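Probable TonB-dependent siderophore receptor PirA (Acinetobacter baumannii, PDB 5FR8) probably takes up iron across the outer membrane by binding ferric siderophores, possibly ferric enterobactin, as a TonB-dependent receptor. Local coordinates at residues I494-P508 / N564-P576. Residues are numbered along the deposited sequence; the frame is centred on the assembly and turned at random.
Sequences IESRCLLQGNGDLKP and NTKWNILRWENTP
In the barrel domain of this TonB-dependent receptor, whose barrel strands pair antiparallel, strand 498-501 lies parallel to strand 564-571. Leu-499 is gripped between Asn-568 and Leu-570: its N donates to Asn-568 O (2.7 Å) and its O accepts from Leu-570 N (2.8 Å). Gln-501 repeats the pattern with Leu-570 O and Trp-572 N. Trp-567, broad and flat, is sandwiched: Leu-499 CD2 lies 3.6 Å above one face toward the rim, while Arg-497 brings its aliphatic CB and CD to the other and sends its guanidinium on to Asn-486. Leu-500, with CG anti to the backbone N (chi1 178°), lays CD2 over the Trp-572 ring, 4.0 Å from the centroid of the five-membered ring. Just beyond strand 498-501, Asn-503 suits the type I turn to Leu-506 because its amide works twice. Asn-503 OD1 accepts from Asp-505 N, an Asx turn, and Asn-503 ND2 donates to Trp-572 O (3.3 Å) while lying over the centre of the Arg-571 guanidinium. Arg-571 NE is salt-bridged to Glu-573 OE2 (2.9 Å). The Cys-498–Cys-490 disulfide ties the first strand to its preceding loop, and Cys-498 CB packs on Leu-570 CD1. Strand 482-485 flanks strand 498-501 antiparallel, and strand 548-553 pairs with the long barrel strand 564-591.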
# COMPACT_ATOMS: atom_id res chain seq x y z
N ILE A 494 -6.98 28.06 -16.89
CA ILE A 494 -8.18 27.88 -17.68
C ILE A 494 -9.31 28.62 -16.98
O ILE A 494 -9.23 28.88 -15.78
CB ILE A 494 -8.43 26.38 -17.91
CG1 ILE A 494 -7.38 25.86 -18.89
CG2 ILE A 494 -9.79 26.11 -18.53
CD1 ILE A 494 -7.07 24.38 -18.78
N GLU A 495 -10.32 28.98 -17.75
CA GLU A 495 -11.34 29.94 -17.32
C GLU A 495 -12.56 29.29 -16.63
O GLU A 495 -12.81 29.51 -15.44
CB GLU A 495 -11.78 30.77 -18.53
CG GLU A 495 -11.89 32.27 -18.30
CD GLU A 495 -11.72 33.10 -19.57
OE1 GLU A 495 -10.61 33.11 -20.16
OE2 GLU A 495 -12.72 33.76 -19.97
N SER A 496 -13.32 28.48 -17.37
CA SER A 496 -14.57 27.93 -16.81
C SER A 496 -14.49 26.41 -16.62
O SER A 496 -13.85 25.96 -15.68
CB SER A 496 -15.78 28.33 -17.66
OG SER A 496 -15.52 28.14 -19.04
N ARG A 497 -15.10 25.63 -17.52
CA ARG A 497 -15.48 24.23 -17.23
C ARG A 497 -14.55 23.19 -17.85
O ARG A 497 -14.30 23.22 -19.05
CB ARG A 497 -16.88 23.97 -17.78
CG ARG A 497 -17.88 25.11 -17.63
CD ARG A 497 -19.24 24.56 -17.22
NE ARG A 497 -20.19 25.61 -16.92
CZ ARG A 497 -20.16 26.36 -15.83
NH1 ARG A 497 -19.21 26.15 -14.91
NH2 ARG A 497 -21.07 27.31 -15.64
N CYS A 498 -14.04 22.25 -17.06
CA CYS A 498 -13.03 21.32 -17.55
C CYS A 498 -13.48 19.89 -17.41
O CYS A 498 -14.14 19.55 -16.44
CB CYS A 498 -11.71 21.45 -16.78
SG CYS A 498 -10.89 23.06 -16.89
N LEU A 499 -13.09 19.07 -18.37
CA LEU A 499 -13.31 17.64 -18.29
C LEU A 499 -11.97 16.93 -18.21
O LEU A 499 -10.96 17.43 -18.73
CB LEU A 499 -14.01 17.12 -19.54
CG LEU A 499 -15.42 17.61 -19.86
CD1 LEU A 499 -15.80 17.16 -21.27
CD2 LEU A 499 -16.40 17.08 -18.82
N LEU A 500 -11.96 15.76 -17.59
CA LEU A 500 -10.75 14.95 -17.53
C LEU A 500 -11.06 13.55 -18.03
O LEU A 500 -11.88 12.84 -17.44
CB LEU A 500 -10.22 14.89 -16.10
CG LEU A 500 -8.98 14.02 -15.90
CD1 LEU A 500 -7.80 14.62 -16.65
CD2 LEU A 500 -8.66 13.88 -14.42
N GLN A 501 -10.39 13.15 -19.10
CA GLN A 501 -10.60 11.85 -19.72
C GLN A 501 -9.39 10.95 -19.51
O GLN A 501 -8.28 11.43 -19.40
CB GLN A 501 -10.85 12.03 -21.21
CG GLN A 501 -11.31 10.76 -21.90
CD GLN A 501 -11.75 11.01 -23.32
OE1 GLN A 501 -11.33 11.98 -23.95
NE2 GLN A 501 -12.63 10.15 -23.81
N GLY A 502 -9.61 9.64 -19.49
CA GLY A 502 -8.50 8.69 -19.51
C GLY A 502 -7.75 8.74 -20.82
O GLY A 502 -8.23 9.29 -21.81
N ASN A 503 -6.55 8.16 -20.83
CA ASN A 503 -5.63 8.25 -21.97
C ASN A 503 -4.97 6.91 -22.26
O ASN A 503 -4.20 6.41 -21.44
CB ASN A 503 -4.55 9.28 -21.63
CG ASN A 503 -3.64 9.58 -22.80
OD1 ASN A 503 -3.75 8.99 -23.86
ND2 ASN A 503 -2.74 10.52 -22.59
N GLY A 504 -5.27 6.34 -23.42
CA GLY A 504 -4.69 5.06 -23.81
C GLY A 504 -3.25 5.17 -24.27
O GLY A 504 -2.57 4.14 -24.43
N ASP A 505 -2.79 6.41 -24.48
CA ASP A 505 -1.49 6.71 -25.10
C ASP A 505 -0.46 7.21 -24.09
O ASP A 505 0.65 7.63 -24.46
CB ASP A 505 -1.63 7.72 -26.25
CG ASP A 505 -2.35 7.12 -27.49
OD1 ASP A 505 -2.42 5.88 -27.65
OD2 ASP A 505 -2.84 7.92 -28.32
N LEU A 506 -0.81 7.15 -22.81
CA LEU A 506 0.14 7.35 -21.72
C LEU A 506 1.36 6.41 -21.81
O LEU A 506 1.21 5.21 -22.10
CB LEU A 506 -0.54 7.08 -20.38
CG LEU A 506 -1.46 8.14 -19.79
CD1 LEU A 506 -2.21 7.60 -18.58
CD2 LEU A 506 -0.67 9.39 -19.43
N LYS A 507 2.54 6.97 -21.54
CA LYS A 507 3.76 6.22 -21.24
C LYS A 507 3.73 5.68 -19.81
O LYS A 507 3.00 6.20 -18.98
CB LYS A 507 4.97 7.14 -21.39
CG LYS A 507 5.24 7.54 -22.83
CD LYS A 507 6.46 8.43 -22.94
CE LYS A 507 6.21 9.74 -22.23
NZ LYS A 507 7.13 10.79 -22.74
N PRO A 508 4.53 4.65 -19.51
CA PRO A 508 4.50 4.14 -18.15
C PRO A 508 5.32 5.00 -17.22
O PRO A 508 6.17 5.75 -17.70
CB PRO A 508 5.14 2.77 -18.26
CG PRO A 508 6.06 2.88 -19.41
CD PRO A 508 5.57 3.99 -20.31
N ASN A 564 -26.25 23.81 -24.25
CA ASN A 564 -24.96 23.33 -24.69
C ASN A 564 -23.85 24.05 -23.98
O ASN A 564 -23.95 25.24 -23.71
CB ASN A 564 -24.82 23.49 -26.19
CG ASN A 564 -25.84 22.66 -26.95
OD1 ASN A 564 -26.50 21.80 -26.36
ND2 ASN A 564 -25.96 22.90 -28.24
N THR A 565 -22.80 23.32 -23.66
CA THR A 565 -21.74 23.84 -22.85
C THR A 565 -20.41 23.50 -23.51
O THR A 565 -20.15 22.36 -23.83
CB THR A 565 -21.80 23.25 -21.44
OG1 THR A 565 -23.15 23.37 -20.95
CG2 THR A 565 -20.86 23.98 -20.51
N LYS A 566 -19.60 24.52 -23.74
CA LYS A 566 -18.29 24.32 -24.28
C LYS A 566 -17.42 23.81 -23.14
O LYS A 566 -17.29 24.47 -22.12
CB LYS A 566 -17.76 25.64 -24.83
CG LYS A 566 -16.78 25.47 -25.96
CD LYS A 566 -16.55 26.82 -26.59
CE LYS A 566 -15.42 26.79 -27.61
NZ LYS A 566 -14.55 28.00 -27.52
N TRP A 567 -16.87 22.61 -23.30
CA TRP A 567 -16.00 22.04 -22.28
C TRP A 567 -14.55 22.08 -22.76
O TRP A 567 -14.27 21.84 -23.94
CB TRP A 567 -16.40 20.59 -21.97
CG TRP A 567 -17.70 20.44 -21.22
CD1 TRP A 567 -18.92 20.23 -21.77
CD2 TRP A 567 -17.89 20.48 -19.80
NE1 TRP A 567 -19.87 20.15 -20.78
CE2 TRP A 567 -19.26 20.31 -19.57
CE3 TRP A 567 -17.04 20.65 -18.71
CZ2 TRP A 567 -19.80 20.30 -18.29
CZ3 TRP A 567 -17.59 20.64 -17.43
CH2 TRP A 567 -18.95 20.47 -17.23
N ASN A 568 -13.65 22.35 -21.83
CA ASN A 568 -12.22 22.19 -22.06
C ASN A 568 -11.86 20.75 -21.75
O ASN A 568 -12.27 20.21 -20.71
CB ASN A 568 -11.42 23.16 -21.19
CG ASN A 568 -11.72 24.61 -21.53
OD1 ASN A 568 -11.48 25.04 -22.64
ND2 ASN A 568 -12.29 25.34 -20.59
N ILE A 569 -11.12 20.11 -22.65
CA ILE A 569 -10.79 18.72 -22.46
C ILE A 569 -9.35 18.57 -21.99
O ILE A 569 -8.39 18.86 -22.72
CB ILE A 569 -10.93 17.93 -23.77
CG1 ILE A 569 -12.33 18.06 -24.35
CG2 ILE A 569 -10.58 16.47 -23.54
CD1 ILE A 569 -12.42 17.59 -25.79
N LEU A 570 -9.21 18.10 -20.75
CA LEU A 570 -7.91 17.68 -20.22
C LEU A 570 -7.85 16.16 -20.26
O LEU A 570 -8.88 15.50 -20.28
CB LEU A 570 -7.77 18.14 -18.77
CG LEU A 570 -7.93 19.65 -18.55
CD1 LEU A 570 -8.21 19.98 -17.09
CD2 LEU A 570 -6.70 20.39 -19.08
N ARG A 571 -6.65 15.61 -20.23
CA ARG A 571 -6.53 14.17 -20.06
C ARG A 571 -5.39 13.80 -19.11
O ARG A 571 -4.41 14.52 -18.97
CB ARG A 571 -6.33 13.50 -21.43
CG ARG A 571 -5.31 14.19 -22.31
CD ARG A 571 -4.90 13.34 -23.50
NE ARG A 571 -3.46 13.46 -23.76
CZ ARG A 571 -2.81 12.81 -24.71
NH1 ARG A 571 -3.47 11.99 -25.52
NH2 ARG A 571 -1.50 12.98 -24.85
N TRP A 572 -5.51 12.65 -18.47
CA TRP A 572 -4.41 12.14 -17.69
C TRP A 572 -3.12 12.24 -18.53
O TRP A 572 -3.13 12.04 -19.74
CB TRP A 572 -4.69 10.70 -17.22
CG TRP A 572 -5.83 10.57 -16.19
CD1 TRP A 572 -7.15 10.35 -16.44
CD2 TRP A 572 -5.71 10.69 -14.76
NE1 TRP A 572 -7.86 10.32 -15.27
CE2 TRP A 572 -7.00 10.52 -14.22
CE3 TRP A 572 -4.65 10.91 -13.88
CZ2 TRP A 572 -7.25 10.55 -12.86
CZ3 TRP A 572 -4.89 10.94 -12.53
CH2 TRP A 572 -6.18 10.77 -12.03
N GLU A 573 -2.01 12.56 -17.88
CA GLU A 573 -0.76 12.79 -18.60
C GLU A 573 0.43 12.52 -17.71
O GLU A 573 0.37 12.76 -16.52
CB GLU A 573 -0.73 14.22 -19.13
CG GLU A 573 -0.99 14.30 -20.62
CD GLU A 573 -1.88 15.46 -21.02
OE1 GLU A 573 -2.25 16.27 -20.13
OE2 GLU A 573 -2.20 15.58 -22.23
N ASN A 574 1.50 11.97 -18.27
CA ASN A 574 2.68 11.76 -17.47
C ASN A 574 3.41 13.09 -17.39
O ASN A 574 3.62 13.71 -18.44
CB ASN A 574 3.68 10.70 -18.03
CG ASN A 574 3.11 9.84 -19.15
OD1 ASN A 574 2.79 8.70 -18.94
ND2 ASN A 574 3.04 10.39 -20.36
N THR A 575 3.76 13.53 -16.17
CA THR A 575 4.46 14.79 -15.92
C THR A 575 5.94 14.48 -15.63
O THR A 575 6.25 13.45 -14.99
CB THR A 575 3.81 15.55 -14.74
OG1 THR A 575 4.39 16.87 -14.63
CG2 THR A 575 3.98 14.76 -13.42
N PRO A 576 6.87 15.36 -16.09
CA PRO A 576 8.27 14.97 -16.27
C PRO A 576 9.01 14.40 -15.06
O PRO A 576 9.55 13.28 -15.17
CB PRO A 576 8.93 16.26 -16.79
CG PRO A 576 7.84 16.96 -17.51
CD PRO A 576 6.63 16.71 -16.63